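Side-chain contacts in RNA-dependent RNA polymerase (PDB 6DX1), which carries a viral ovarian tumour (vOTU) domain, a papain-like cysteine protease that probably removes ubiquitin from modified host proteins: residues Ile8-Glu11 and Cys17-Ala20; Glu28-Glu33 and Ala140-His145; Arg65-Thr70 and Ser108-Leu113; Val102-Leu107 and Ile130-Gly135; Phe117-Cys120 and Val126-Gly129. All blocks are in the same frame, centred on the assembly; numbering follows the deposited sequence.

Interaction 1 of 5, residues Ile8-Glu11 and Cys17-Ala20; sequences IVWE and CSQA
W10 and A20 meet where the chain enters the N-terminal beta hairpin of this vOTU domain, whose strands 11-14 and 17-25 begin the mixed sheet. The methyl CB of A20 sits 3.6 Å from CE3 of W10, approaching the six-membered ring obliquely, 29° off its normal and toward the rim, an off-centre CH-pi contact. Beside it lies CG2 of I8, itself 3.6 Å from A20 CB, so that the alanine methyl touches both an aliphatic branch and the indole. I8 brings this branch inward because CG2, not CG1, is anti to the backbone N. The carbonyl O of V9 closes on the methyl as well.

Behind these side chains stands the antiparallel hydrogen-bonded pair E11 and Q19. E11 N donates to Q19 O at 2.8 Å (165° at the hydrogen), and Q19 N returns a bond to E11 O at 2.9 Å. Their side chains share the outward face, whereas S18 and A20 lie on the indole side.

Farther out, R131 of strand 125-132 makes a cation-pi contact with W10 and also donates from NE to S18 OG. Set between its backbone N and carbonyl carbon, S18 OG also comes within 3.8 Å of W10 CB.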
# COMPACT_ATOMS: atom_id res chain seq x y z
N ILE A 8 14.17 10.63 -8.22
CA ILE A 8 14.08 9.64 -7.14
C ILE A 8 15.06 8.52 -7.43
O ILE A 8 15.06 7.96 -8.53
CB ILE A 8 12.65 9.10 -6.99
CG1 ILE A 8 11.68 10.24 -6.72
CG2 ILE A 8 12.60 8.10 -5.84
CD1 ILE A 8 10.24 9.79 -6.56
N VAL A 9 15.86 8.16 -6.43
CA VAL A 9 16.81 7.06 -6.55
C VAL A 9 16.17 5.89 -5.81
O VAL A 9 16.38 5.70 -4.60
CB VAL A 9 18.19 7.41 -5.99
CG1 VAL A 9 19.16 6.26 -6.24
CG2 VAL A 9 18.69 8.70 -6.63
N TRP A 10 15.39 5.09 -6.53
CA TRP A 10 14.80 3.89 -5.95
C TRP A 10 15.86 2.80 -5.84
O TRP A 10 16.55 2.51 -6.82
CB TRP A 10 13.63 3.39 -6.80
CG TRP A 10 12.44 4.29 -6.84
CD1 TRP A 10 12.03 5.07 -7.88
CD2 TRP A 10 11.48 4.49 -5.79
NE1 TRP A 10 10.88 5.75 -7.55
CE2 TRP A 10 10.52 5.41 -6.27
CE3 TRP A 10 11.34 3.98 -4.49
CZ2 TRP A 10 9.44 5.84 -5.50
CZ3 TRP A 10 10.27 4.42 -3.72
CH2 TRP A 10 9.33 5.33 -4.24
N GLU A 11 15.97 2.20 -4.67
CA GLU A 11 16.94 1.15 -4.40
C GLU A 11 16.22 -0.17 -4.17
O GLU A 11 15.27 -0.22 -3.39
CB GLU A 11 17.79 1.51 -3.18
CG GLU A 11 18.74 0.40 -2.76
CD GLU A 11 19.79 0.89 -1.79
OE1 GLU A 11 20.83 1.40 -2.25
OE2 GLU A 11 19.56 0.77 -0.57
N CYS A 17 9.81 -4.84 -4.78
CA CYS A 17 9.79 -3.76 -3.80
C CYS A 17 11.10 -2.98 -3.86
O CYS A 17 12.18 -3.57 -3.89
CB CYS A 17 9.59 -4.32 -2.39
SG CYS A 17 9.63 -3.07 -1.09
N SER A 18 10.99 -1.65 -3.89
CA SER A 18 12.15 -0.76 -3.81
C SER A 18 11.85 0.38 -2.85
O SER A 18 10.69 0.59 -2.45
CB SER A 18 12.54 -0.23 -5.20
OG SER A 18 11.43 0.41 -5.85
N GLN A 19 12.88 1.14 -2.47
CA GLN A 19 12.71 2.19 -1.46
C GLN A 19 13.62 3.37 -1.77
O GLN A 19 14.63 3.23 -2.47
CB GLN A 19 13.00 1.67 -0.05
CG GLN A 19 14.47 1.36 0.20
CD GLN A 19 14.71 0.70 1.55
OE1 GLN A 19 13.78 0.54 2.34
NE2 GLN A 19 15.95 0.32 1.81
N ALA A 20 13.28 4.54 -1.22
CA ALA A 20 14.05 5.74 -1.53
C ALA A 20 13.86 6.79 -0.44
O ALA A 20 12.81 6.84 0.20
CB ALA A 20 13.62 6.32 -2.88

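Interaction 2 of 5, residues Glu28-Glu33 and Ala140-His145; sequences EFFNKE and AINLLH
F30 reaches N142 across the sheet of the vOTU fold, from edge strand 30-33 to strand 140-146, two places inward. With strand 150-156 lying between them, the two segments meet through side chains rather than as paired backbones, and the nearest CA atoms, those of K32 and L144, are 7.9 Å apart.

The ring-to-amide contact is the more buried of two. F30 presents CE1 to the amide carbon CG of N142 at 3.5 Å, and its CZ lies 3.7 Å from N142 OD1. The side chains cross at about a right angle, with ring and amide planes inclined by 52°. Polar partners fix the amide's rotation: W118 NE1 donates to OD1, while ND2 donates to the carbonyl O of Y137. W118 and Y137 also bring their own rings against F30, so aromatic rings gather beside a buried amide whose two ends are both bonded.

Aliphatic contact makes up the rest. K32 runs extended from its backbone to CD, then bends at chi3 (66°) before its ammonium group reaches a salt bridge with D123. At that bend, K32 CD touches L144 CD2 at 3.7 Å.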
# COMPACT_ATOMS: atom_id res chain seq x y z
N GLU A 28 2.02 19.70 -2.53
CA GLU A 28 2.39 20.19 -3.85
C GLU A 28 2.02 19.21 -4.96
O GLU A 28 1.84 19.62 -6.11
CB GLU A 28 3.89 20.55 -3.88
CG GLU A 28 4.58 20.35 -5.23
CD GLU A 28 5.99 20.96 -5.30
OE1 GLU A 28 6.79 20.76 -4.36
OE2 GLU A 28 6.30 21.61 -6.32
N PHE A 29 1.83 17.92 -4.61
CA PHE A 29 1.57 16.88 -5.59
C PHE A 29 0.27 16.12 -5.38
O PHE A 29 -0.16 15.42 -6.30
CB PHE A 29 2.71 15.85 -5.59
CG PHE A 29 4.04 16.44 -5.95
CD1 PHE A 29 4.38 16.63 -7.28
CD2 PHE A 29 4.93 16.83 -4.97
CE1 PHE A 29 5.60 17.19 -7.62
CE2 PHE A 29 6.15 17.38 -5.30
CZ PHE A 29 6.48 17.57 -6.63
N PHE A 30 -0.34 16.22 -4.21
CA PHE A 30 -1.47 15.37 -3.85
C PHE A 30 -2.48 16.15 -3.04
O PHE A 30 -2.15 17.11 -2.35
CB PHE A 30 -1.06 14.19 -2.95
CG PHE A 30 -0.02 13.28 -3.54
CD1 PHE A 30 -0.38 12.29 -4.45
CD2 PHE A 30 1.30 13.34 -3.10
CE1 PHE A 30 0.58 11.40 -4.93
CE2 PHE A 30 2.25 12.46 -3.59
CZ PHE A 30 1.89 11.50 -4.50
N ASN A 31 -3.73 15.67 -3.07
CA ASN A 31 -4.73 15.98 -2.06
C ASN A 31 -4.93 14.75 -1.18
O ASN A 31 -5.01 13.63 -1.70
CB ASN A 31 -6.05 16.40 -2.71
CG ASN A 31 -5.91 17.66 -3.54
OD1 ASN A 31 -5.37 18.66 -3.07
ND2 ASN A 31 -6.38 17.62 -4.78
N LYS A 32 -5.00 14.95 0.13
CA LYS A 32 -5.15 13.84 1.07
C LYS A 32 -6.62 13.58 1.35
O LYS A 32 -7.42 14.51 1.50
CB LYS A 32 -4.41 14.15 2.38
CG LYS A 32 -4.51 13.04 3.42
CD LYS A 32 -3.75 13.40 4.67
CE LYS A 32 -4.39 14.59 5.38
NZ LYS A 32 -3.91 14.73 6.78
N GLU A 33 -6.99 12.30 1.38
CA GLU A 33 -8.32 11.86 1.82
C GLU A 33 -8.14 10.95 3.02
O GLU A 33 -7.49 9.90 2.92
CB GLU A 33 -9.07 11.16 0.69
CG GLU A 33 -9.28 12.09 -0.52
CD GLU A 33 -10.21 11.54 -1.58
OE1 GLU A 33 -10.71 10.41 -1.42
OE2 GLU A 33 -10.43 12.25 -2.58
N ALA A 140 0.17 5.13 -9.79
CA ALA A 140 0.23 4.34 -8.56
C ALA A 140 -0.99 4.59 -7.69
O ALA A 140 -1.69 5.61 -7.80
CB ALA A 140 1.49 4.66 -7.74
N ILE A 141 -1.23 3.62 -6.81
CA ILE A 141 -2.01 3.87 -5.60
C ILE A 141 -1.04 4.48 -4.59
O ILE A 141 -0.11 3.81 -4.14
CB ILE A 141 -2.65 2.59 -5.05
CG1 ILE A 141 -3.48 1.89 -6.13
CG2 ILE A 141 -3.49 2.90 -3.81
CD1 ILE A 141 -4.11 0.57 -5.66
N ASN A 142 -1.25 5.74 -4.25
CA ASN A 142 -0.39 6.48 -3.34
C ASN A 142 -1.02 6.53 -1.95
O ASN A 142 -2.15 6.99 -1.81
CB ASN A 142 -0.16 7.91 -3.85
CG ASN A 142 0.58 7.93 -5.17
OD1 ASN A 142 1.81 7.89 -5.20
ND2 ASN A 142 -0.16 7.98 -6.28
N LEU A 143 -0.27 6.10 -0.94
CA LEU A 143 -0.75 6.14 0.44
C LEU A 143 0.16 7.02 1.29
O LEU A 143 1.39 6.99 1.14
CB LEU A 143 -0.80 4.73 1.05
CG LEU A 143 -1.68 3.67 0.38
CD1 LEU A 143 -1.90 2.52 1.35
CD2 LEU A 143 -3.01 4.24 -0.07
N LEU A 144 -0.44 7.80 2.18
CA LEU A 144 0.34 8.56 3.15
C LEU A 144 0.52 7.68 4.37
O LEU A 144 -0.47 7.29 5.01
CB LEU A 144 -0.34 9.88 3.50
CG LEU A 144 0.52 10.87 4.29
CD1 LEU A 144 1.62 11.46 3.40
CD2 LEU A 144 -0.32 11.99 4.90
N HIS A 145 1.76 7.32 4.66
CA HIS A 145 2.08 6.38 5.73
C HIS A 145 2.59 7.18 6.92
O HIS A 145 3.71 7.70 6.89
CB HIS A 145 3.12 5.37 5.24
CG HIS A 145 3.37 4.24 6.18
ND1 HIS A 145 4.44 3.38 6.04
CD2 HIS A 145 2.68 3.82 7.27
CE1 HIS A 145 4.40 2.48 7.01
NE2 HIS A 145 3.35 2.72 7.77

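Interaction 3 of 5, residues Arg65-Thr70 and Ser108-Leu113; sequences REFAET and SKLLKL
F67 and L110 join two helices of the vOTU domain, 57-70 and 101-111, in a helix-helix contact carried largely by one aromatic side chain. The CA atoms of this pair are 6.7 Å apart, the closest CA pair between the two segments.

From CB, which already points at the other helix, the phenylalanine is carried across by a CG anti to its own backbone N (chi1 -167°). CG itself comes 3.9 Å from L110 CB. One step along the ring, CD1 meets the leucine's branch, with L110 CD1 at 3.6 Å; CE1 then passes over the backbone, 3.8 Å from L110 CA. L110 CB lies over the ring face, only 15° off its normal, which makes a CH-pi contact. The two side chains slide past each other in opposite directions, the ring running toward the helix backbone as the leucine reaches back along it.

The CE2 and CZ atoms of the ring meet K109 instead. F67 CE2 lies 3.8 Å from K109 CB. At the tip, F67 CZ stands 3.8 Å from K109 O. Only the root of this lysine belongs to the contact: its extended chain leads away to salt bridges with D15 and E105. On its CD2 side, the ring also packs against I106, one turn earlier in helix 101-111.

K112, the first residue to leave helical angles, with positive phi, curls its side chain back over the last turn. The carbonyl packed beside the phenylalanine tip thereby gains an ammonium group as hydrogen-bond partner: K112 NZ donates to K109 O at 2.7 Å, nearly in line with the carbonyl bond.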
# COMPACT_ATOMS: atom_id res chain seq x y z
N ARG A 65 -7.12 -12.12 -0.15
CA ARG A 65 -7.15 -13.54 0.19
C ARG A 65 -7.33 -14.39 -1.06
O ARG A 65 -6.69 -15.44 -1.20
CB ARG A 65 -8.27 -13.81 1.19
CG ARG A 65 -7.95 -13.39 2.60
CD ARG A 65 -9.05 -13.81 3.57
NE ARG A 65 -10.23 -12.96 3.48
CZ ARG A 65 -10.46 -11.90 4.25
NH1 ARG A 65 -9.57 -11.55 5.17
NH2 ARG A 65 -11.57 -11.19 4.10
N GLU A 66 -8.19 -13.94 -1.98
CA GLU A 66 -8.46 -14.72 -3.18
C GLU A 66 -7.24 -14.80 -4.08
O GLU A 66 -6.95 -15.86 -4.65
CB GLU A 66 -9.65 -14.14 -3.94
CG GLU A 66 -10.97 -14.55 -3.31
CD GLU A 66 -12.11 -13.62 -3.67
OE1 GLU A 66 -13.19 -13.75 -3.05
OE2 GLU A 66 -11.93 -12.77 -4.57
N PHE A 67 -6.51 -13.69 -4.25
CA PHE A 67 -5.30 -13.72 -5.06
C PHE A 67 -4.22 -14.58 -4.41
O PHE A 67 -3.44 -15.24 -5.11
CB PHE A 67 -4.79 -12.31 -5.32
CG PHE A 67 -3.74 -12.22 -6.41
CD1 PHE A 67 -4.10 -12.35 -7.74
CD2 PHE A 67 -2.41 -12.01 -6.09
CE1 PHE A 67 -3.15 -12.25 -8.75
CE2 PHE A 67 -1.45 -11.91 -7.09
CZ PHE A 67 -1.82 -12.04 -8.42
N ALA A 68 -4.14 -14.57 -3.08
CA ALA A 68 -3.20 -15.45 -2.41
C ALA A 68 -3.49 -16.91 -2.75
O ALA A 68 -2.56 -17.71 -2.92
CB ALA A 68 -3.24 -15.23 -0.90
N GLU A 69 -4.77 -17.27 -2.86
CA GLU A 69 -5.14 -18.65 -3.17
C GLU A 69 -4.86 -18.99 -4.63
O GLU A 69 -4.32 -20.06 -4.93
CB GLU A 69 -6.61 -18.89 -2.83
CG GLU A 69 -6.87 -18.94 -1.36
CD GLU A 69 -8.27 -18.51 -1.02
OE1 GLU A 69 -8.41 -17.93 0.07
OE2 GLU A 69 -9.21 -18.73 -1.83
N THR A 70 -5.21 -18.10 -5.56
CA THR A 70 -5.12 -18.43 -6.97
C THR A 70 -3.71 -18.23 -7.53
O THR A 70 -3.36 -18.85 -8.54
CB THR A 70 -6.12 -17.60 -7.78
OG1 THR A 70 -5.82 -16.21 -7.64
CG2 THR A 70 -7.55 -17.86 -7.29
N SER A 108 -0.37 -4.95 -5.81
CA SER A 108 0.40 -4.53 -6.99
C SER A 108 0.34 -5.59 -8.08
O SER A 108 0.29 -5.26 -9.28
CB SER A 108 1.85 -4.22 -6.60
OG SER A 108 2.57 -5.40 -6.28
N LYS A 109 0.32 -6.87 -7.69
CA LYS A 109 0.34 -7.97 -8.64
C LYS A 109 -1.05 -8.36 -9.12
O LYS A 109 -1.21 -8.76 -10.28
CB LYS A 109 1.07 -9.17 -8.02
CG LYS A 109 2.55 -8.84 -7.76
CD LYS A 109 3.29 -9.91 -6.97
CE LYS A 109 4.79 -9.60 -6.95
NZ LYS A 109 5.56 -10.58 -6.10
N LEU A 110 -2.07 -8.21 -8.26
CA LEU A 110 -3.44 -8.46 -8.68
C LEU A 110 -3.93 -7.36 -9.62
O LEU A 110 -4.50 -7.65 -10.69
CB LEU A 110 -4.35 -8.54 -7.45
CG LEU A 110 -5.86 -8.47 -7.72
CD1 LEU A 110 -6.37 -9.69 -8.45
CD2 LEU A 110 -6.63 -8.28 -6.42
N LEU A 111 -3.74 -6.11 -9.24
CA LEU A 111 -4.27 -4.98 -10.00
C LEU A 111 -3.35 -4.55 -11.13
O LEU A 111 -3.77 -3.75 -11.97
CB LEU A 111 -4.52 -3.79 -9.07
CG LEU A 111 -5.48 -4.09 -7.91
CD1 LEU A 111 -5.46 -2.94 -6.92
CD2 LEU A 111 -6.91 -4.31 -8.44
N LYS A 112 -2.11 -5.05 -11.16
CA LYS A 112 -1.13 -4.70 -12.19
C LYS A 112 -0.86 -3.19 -12.20
O LYS A 112 -0.85 -2.54 -13.24
CB LYS A 112 -1.57 -5.20 -13.56
CG LYS A 112 -1.81 -6.70 -13.61
CD LYS A 112 -0.51 -7.48 -13.39
CE LYS A 112 -0.64 -8.92 -13.84
NZ LYS A 112 -0.99 -9.86 -12.74
N LEU A 113 -0.64 -2.64 -11.01
CA LEU A 113 -0.21 -1.26 -10.90
C LEU A 113 0.75 -1.14 -9.73
O LEU A 113 1.02 -2.12 -9.02
CB LEU A 113 -1.40 -0.31 -10.73
CG LEU A 113 -2.51 -0.74 -9.79
CD1 LEU A 113 -2.06 -0.84 -8.35
CD2 LEU A 113 -3.67 0.23 -9.92

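Interaction 4 of 5, residues Val102-Leu107 and Ile130-Gly135; sequences VEAEIL and IRWGDG
Helix 101-111 lies against the sheet where strand 125-132 ends, and A104 and W132 form the central touch between them. The methyl CB of A104 rests on one face of the indole, 3.5 Å from W132 CE3 and 3.6 Å from the centroid of the six-membered ring. At 16° off the normal this is a CH-pi contact made over the face. E105 continues the cover across the five-membered ring: its backbone N stands above the same face, and its CA is 3.8 Å from W132 CD1. With CG anti to the carbonyl carbon the tryptophan side chain heads for the helix, and chi2 of -99° turns the indole face to it.

Such helix-on-sheet packing is part of the alpha/beta architecture of the vOTU domain. F117 of strand 114-120 touches both A104 and W132, adding a second ring to this buried layer. The carboxylate of E105 leads away from the indole to a salt bridge with K109.

Beyond the tryptophan the strand gives way to a turn at G133. R131, on the other side of the strand, ties that turn down: its NH1 donates to G135 O at 3.0 Å, and the acceptor lies within 4° of the guanidinium plane.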
# COMPACT_ATOMS: atom_id res chain seq x y z
N VAL A 102 2.54 -6.65 3.18
CA VAL A 102 2.08 -7.92 2.62
C VAL A 102 1.02 -7.67 1.54
O VAL A 102 1.10 -8.21 0.43
CB VAL A 102 1.54 -8.83 3.75
CG1 VAL A 102 0.79 -10.02 3.17
CG2 VAL A 102 2.69 -9.30 4.63
N GLU A 103 0.03 -6.84 1.85
CA GLU A 103 -1.04 -6.57 0.91
C GLU A 103 -0.62 -5.63 -0.21
O GLU A 103 -1.20 -5.68 -1.30
CB GLU A 103 -2.24 -6.01 1.67
CG GLU A 103 -2.96 -7.08 2.50
CD GLU A 103 -2.26 -7.41 3.82
OE1 GLU A 103 -1.52 -6.58 4.37
OE2 GLU A 103 -2.48 -8.54 4.32
N ALA A 104 0.35 -4.74 0.05
CA ALA A 104 0.87 -3.91 -1.03
C ALA A 104 1.46 -4.77 -2.14
O ALA A 104 1.21 -4.53 -3.32
CB ALA A 104 1.90 -2.91 -0.49
N GLU A 105 2.22 -5.82 -1.76
CA GLU A 105 2.71 -6.76 -2.76
C GLU A 105 1.56 -7.43 -3.49
O GLU A 105 1.53 -7.49 -4.73
CB GLU A 105 3.61 -7.82 -2.12
CG GLU A 105 4.09 -8.87 -3.15
CD GLU A 105 4.77 -10.08 -2.52
OE1 GLU A 105 5.39 -10.85 -3.27
OE2 GLU A 105 4.70 -10.24 -1.29
N ILE A 106 0.59 -7.96 -2.73
CA ILE A 106 -0.53 -8.69 -3.34
C ILE A 106 -1.28 -7.79 -4.31
O ILE A 106 -1.60 -8.18 -5.44
CB ILE A 106 -1.47 -9.24 -2.26
CG1 ILE A 106 -0.79 -10.34 -1.44
CG2 ILE A 106 -2.75 -9.77 -2.90
CD1 ILE A 106 -1.59 -10.76 -0.21
N LEU A 107 -1.61 -6.57 -3.87
CA LEU A 107 -2.43 -5.71 -4.71
C LEU A 107 -1.67 -5.22 -5.95
O LEU A 107 -2.26 -5.08 -7.02
CB LEU A 107 -2.96 -4.53 -3.90
CG LEU A 107 -4.03 -4.98 -2.90
CD1 LEU A 107 -4.17 -3.95 -1.79
CD2 LEU A 107 -5.35 -5.19 -3.63
N ILE A 130 8.42 3.83 -0.13
CA ILE A 130 8.64 2.42 -0.42
C ILE A 130 7.59 2.02 -1.44
O ILE A 130 6.43 2.46 -1.36
CB ILE A 130 8.59 1.53 0.84
CG1 ILE A 130 8.84 0.06 0.49
CG2 ILE A 130 7.30 1.68 1.58
CD1 ILE A 130 9.52 -0.70 1.63
N ARG A 131 8.00 1.25 -2.44
CA ARG A 131 7.21 1.09 -3.65
C ARG A 131 7.15 -0.38 -4.04
O ARG A 131 8.16 -1.08 -3.94
CB ARG A 131 7.83 1.94 -4.77
CG ARG A 131 7.40 1.65 -6.18
CD ARG A 131 8.21 2.57 -7.12
NE ARG A 131 9.56 2.07 -7.40
CZ ARG A 131 10.16 2.20 -8.57
NH1 ARG A 131 9.52 2.83 -9.56
NH2 ARG A 131 11.38 1.71 -8.78
N TRP A 132 5.98 -0.84 -4.48
CA TRP A 132 5.81 -2.16 -5.09
C TRP A 132 5.39 -1.94 -6.53
O TRP A 132 4.32 -1.38 -6.78
CB TRP A 132 4.78 -3.01 -4.34
CG TRP A 132 5.25 -3.41 -2.99
CD1 TRP A 132 5.79 -4.61 -2.64
CD2 TRP A 132 5.25 -2.61 -1.80
NE1 TRP A 132 6.13 -4.61 -1.31
CE2 TRP A 132 5.81 -3.40 -0.77
CE3 TRP A 132 4.82 -1.31 -1.50
CZ2 TRP A 132 5.96 -2.93 0.54
CZ3 TRP A 132 4.97 -0.84 -0.20
CH2 TRP A 132 5.54 -1.65 0.80
N GLY A 133 6.21 -2.38 -7.47
CA GLY A 133 6.02 -2.11 -8.88
C GLY A 133 7.00 -1.07 -9.40
O GLY A 133 7.76 -0.45 -8.66
N ASP A 134 6.95 -0.85 -10.72
CA ASP A 134 7.95 -0.05 -11.42
C ASP A 134 7.44 1.32 -11.88
O ASP A 134 8.17 2.03 -12.58
CB ASP A 134 8.47 -0.81 -12.65
CG ASP A 134 9.30 -2.02 -12.28
OD1 ASP A 134 8.82 -3.15 -12.49
OD2 ASP A 134 10.43 -1.83 -11.77
N GLY A 135 6.23 1.71 -11.50
CA GLY A 135 5.67 2.96 -11.98
C GLY A 135 6.09 4.15 -11.15
O GLY A 135 6.82 4.06 -10.16

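Interaction 5 of 5, residues Phe117-Cys120 and Val126-Gly129; sequences FWKC and VTQG
W118 and V126 pack on the buried face of a beta hairpin, strands 114-120 and 125-132, while K119 and Q128 lie, partly exposed, on the other face at this end. On the tight side, V126 CG1 lies 3.9 Å from W118 CE3, and V126 CG2 reaches C120 CB. G129 sits opposite W118 in an antiparallel non-hydrogen-bonded pair. Having no side chain, G129 brings its CA to 4.1 Å from W118 CE3. The backbones are joined by K119 N to Q128 O at 2.9 Å and by T127 N to K119 O at 3.0 Å. The latter carbonyl also receives a CA-H...O contact from V126 CA at 3.1 Å.

The other face is looser. K119, fully extended with CG anti to its backbone N (chi1 177°), runs alongside Q128 in the same direction, K119 CB 4.0 Å from Q128 CB. A water bridges its end to the neighbouring strand, accepting from K119 NZ at 3.1 Å and hydrogen-bonded to T127 OG1.

The hairpin occupies the middle of the sheet, between strands 17-25 and 140-146. F24 meets the W118 ring edge-to-face and also touches V126, V22 packs on W118, and F117 lies against S101 of helix 101-111.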
# COMPACT_ATOMS: atom_id res chain seq x y z
N PHE A 117 4.02 3.73 -0.53
CA PHE A 117 3.86 4.29 0.82
C PHE A 117 4.78 5.49 0.96
O PHE A 117 6.01 5.33 0.89
CB PHE A 117 4.24 3.29 1.91
CG PHE A 117 3.42 2.01 1.97
CD1 PHE A 117 2.29 1.81 1.17
CD2 PHE A 117 3.80 1.01 2.86
CE1 PHE A 117 1.56 0.62 1.27
CE2 PHE A 117 3.08 -0.18 2.97
CZ PHE A 117 1.97 -0.38 2.18
N TRP A 118 4.22 6.66 1.23
CA TRP A 118 4.99 7.88 1.40
C TRP A 118 5.04 8.23 2.88
O TRP A 118 4.00 8.55 3.48
CB TRP A 118 4.37 9.02 0.59
CG TRP A 118 4.29 8.82 -0.90
CD1 TRP A 118 3.16 8.58 -1.64
CD2 TRP A 118 5.38 8.91 -1.84
NE1 TRP A 118 3.48 8.50 -2.99
CE2 TRP A 118 4.84 8.71 -3.13
CE3 TRP A 118 6.75 9.14 -1.71
CZ2 TRP A 118 5.63 8.72 -4.29
CZ3 TRP A 118 7.54 9.16 -2.86
CH2 TRP A 118 6.98 8.95 -4.13
N LYS A 119 6.23 8.17 3.47
CA LYS A 119 6.40 8.37 4.91
C LYS A 119 6.28 9.84 5.29
O LYS A 119 7.00 10.69 4.74
CB LYS A 119 7.76 7.83 5.36
CG LYS A 119 8.06 8.07 6.84
CD LYS A 119 9.51 7.68 7.15
CE LYS A 119 9.78 7.75 8.65
NZ LYS A 119 11.23 7.57 8.93
N CYS A 120 5.41 10.15 6.25
CA CYS A 120 5.20 11.54 6.64
C CYS A 120 4.86 11.58 8.13
O CYS A 120 3.89 10.95 8.55
CB CYS A 120 4.08 12.18 5.81
SG CYS A 120 3.60 13.86 6.33
N VAL A 126 6.85 14.69 3.32
CA VAL A 126 7.25 13.31 3.08
C VAL A 126 8.77 13.25 3.05
O VAL A 126 9.42 14.15 2.51
CB VAL A 126 6.65 12.80 1.76
CG1 VAL A 126 7.31 11.49 1.33
CG2 VAL A 126 5.13 12.63 1.88
N THR A 127 9.36 12.20 3.64
CA THR A 127 10.81 12.05 3.64
C THR A 127 11.30 10.74 3.05
O THR A 127 12.51 10.61 2.80
CB THR A 127 11.37 12.19 5.06
OG1 THR A 127 10.85 11.14 5.90
CG2 THR A 127 11.03 13.56 5.64
N GLN A 128 10.42 9.76 2.81
CA GLN A 128 10.82 8.46 2.28
C GLN A 128 9.66 7.86 1.49
O GLN A 128 8.49 8.19 1.73
CB GLN A 128 11.20 7.46 3.38
CG GLN A 128 12.31 7.85 4.30
CD GLN A 128 12.63 6.74 5.29
OE1 GLN A 128 12.28 5.57 5.06
NE2 GLN A 128 13.29 7.10 6.38
N GLY A 129 10.00 6.95 0.59
CA GLY A 129 9.01 6.16 -0.11
C GLY A 129 9.42 4.70 -0.15
O GLY A 129 10.61 4.37 -0.16
O HOH W 1 12.71 9.57 7.06

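Four of the five contacts reach one mixed sheet. Interaction 5 touches three others: A20 O to G129 N (2.8 Å) connects it with interaction 1, I130 O to F117 N (2.9 Å) with interaction 4, and W118 O to H145 N (2.8 Å) with interaction 2. R131 gives interactions 1 and 4 a further tie, its N lying 2.8 Å from S18 O. Interaction 3 stands apart on the helical side, its centre about 24 Å from that of interaction 5, but shares helix 101-111 with interaction 4 and touches interaction 2 through I141 and L113. Together the contacts run from the N-terminal hairpin through the sheet into the helices of the protease domain.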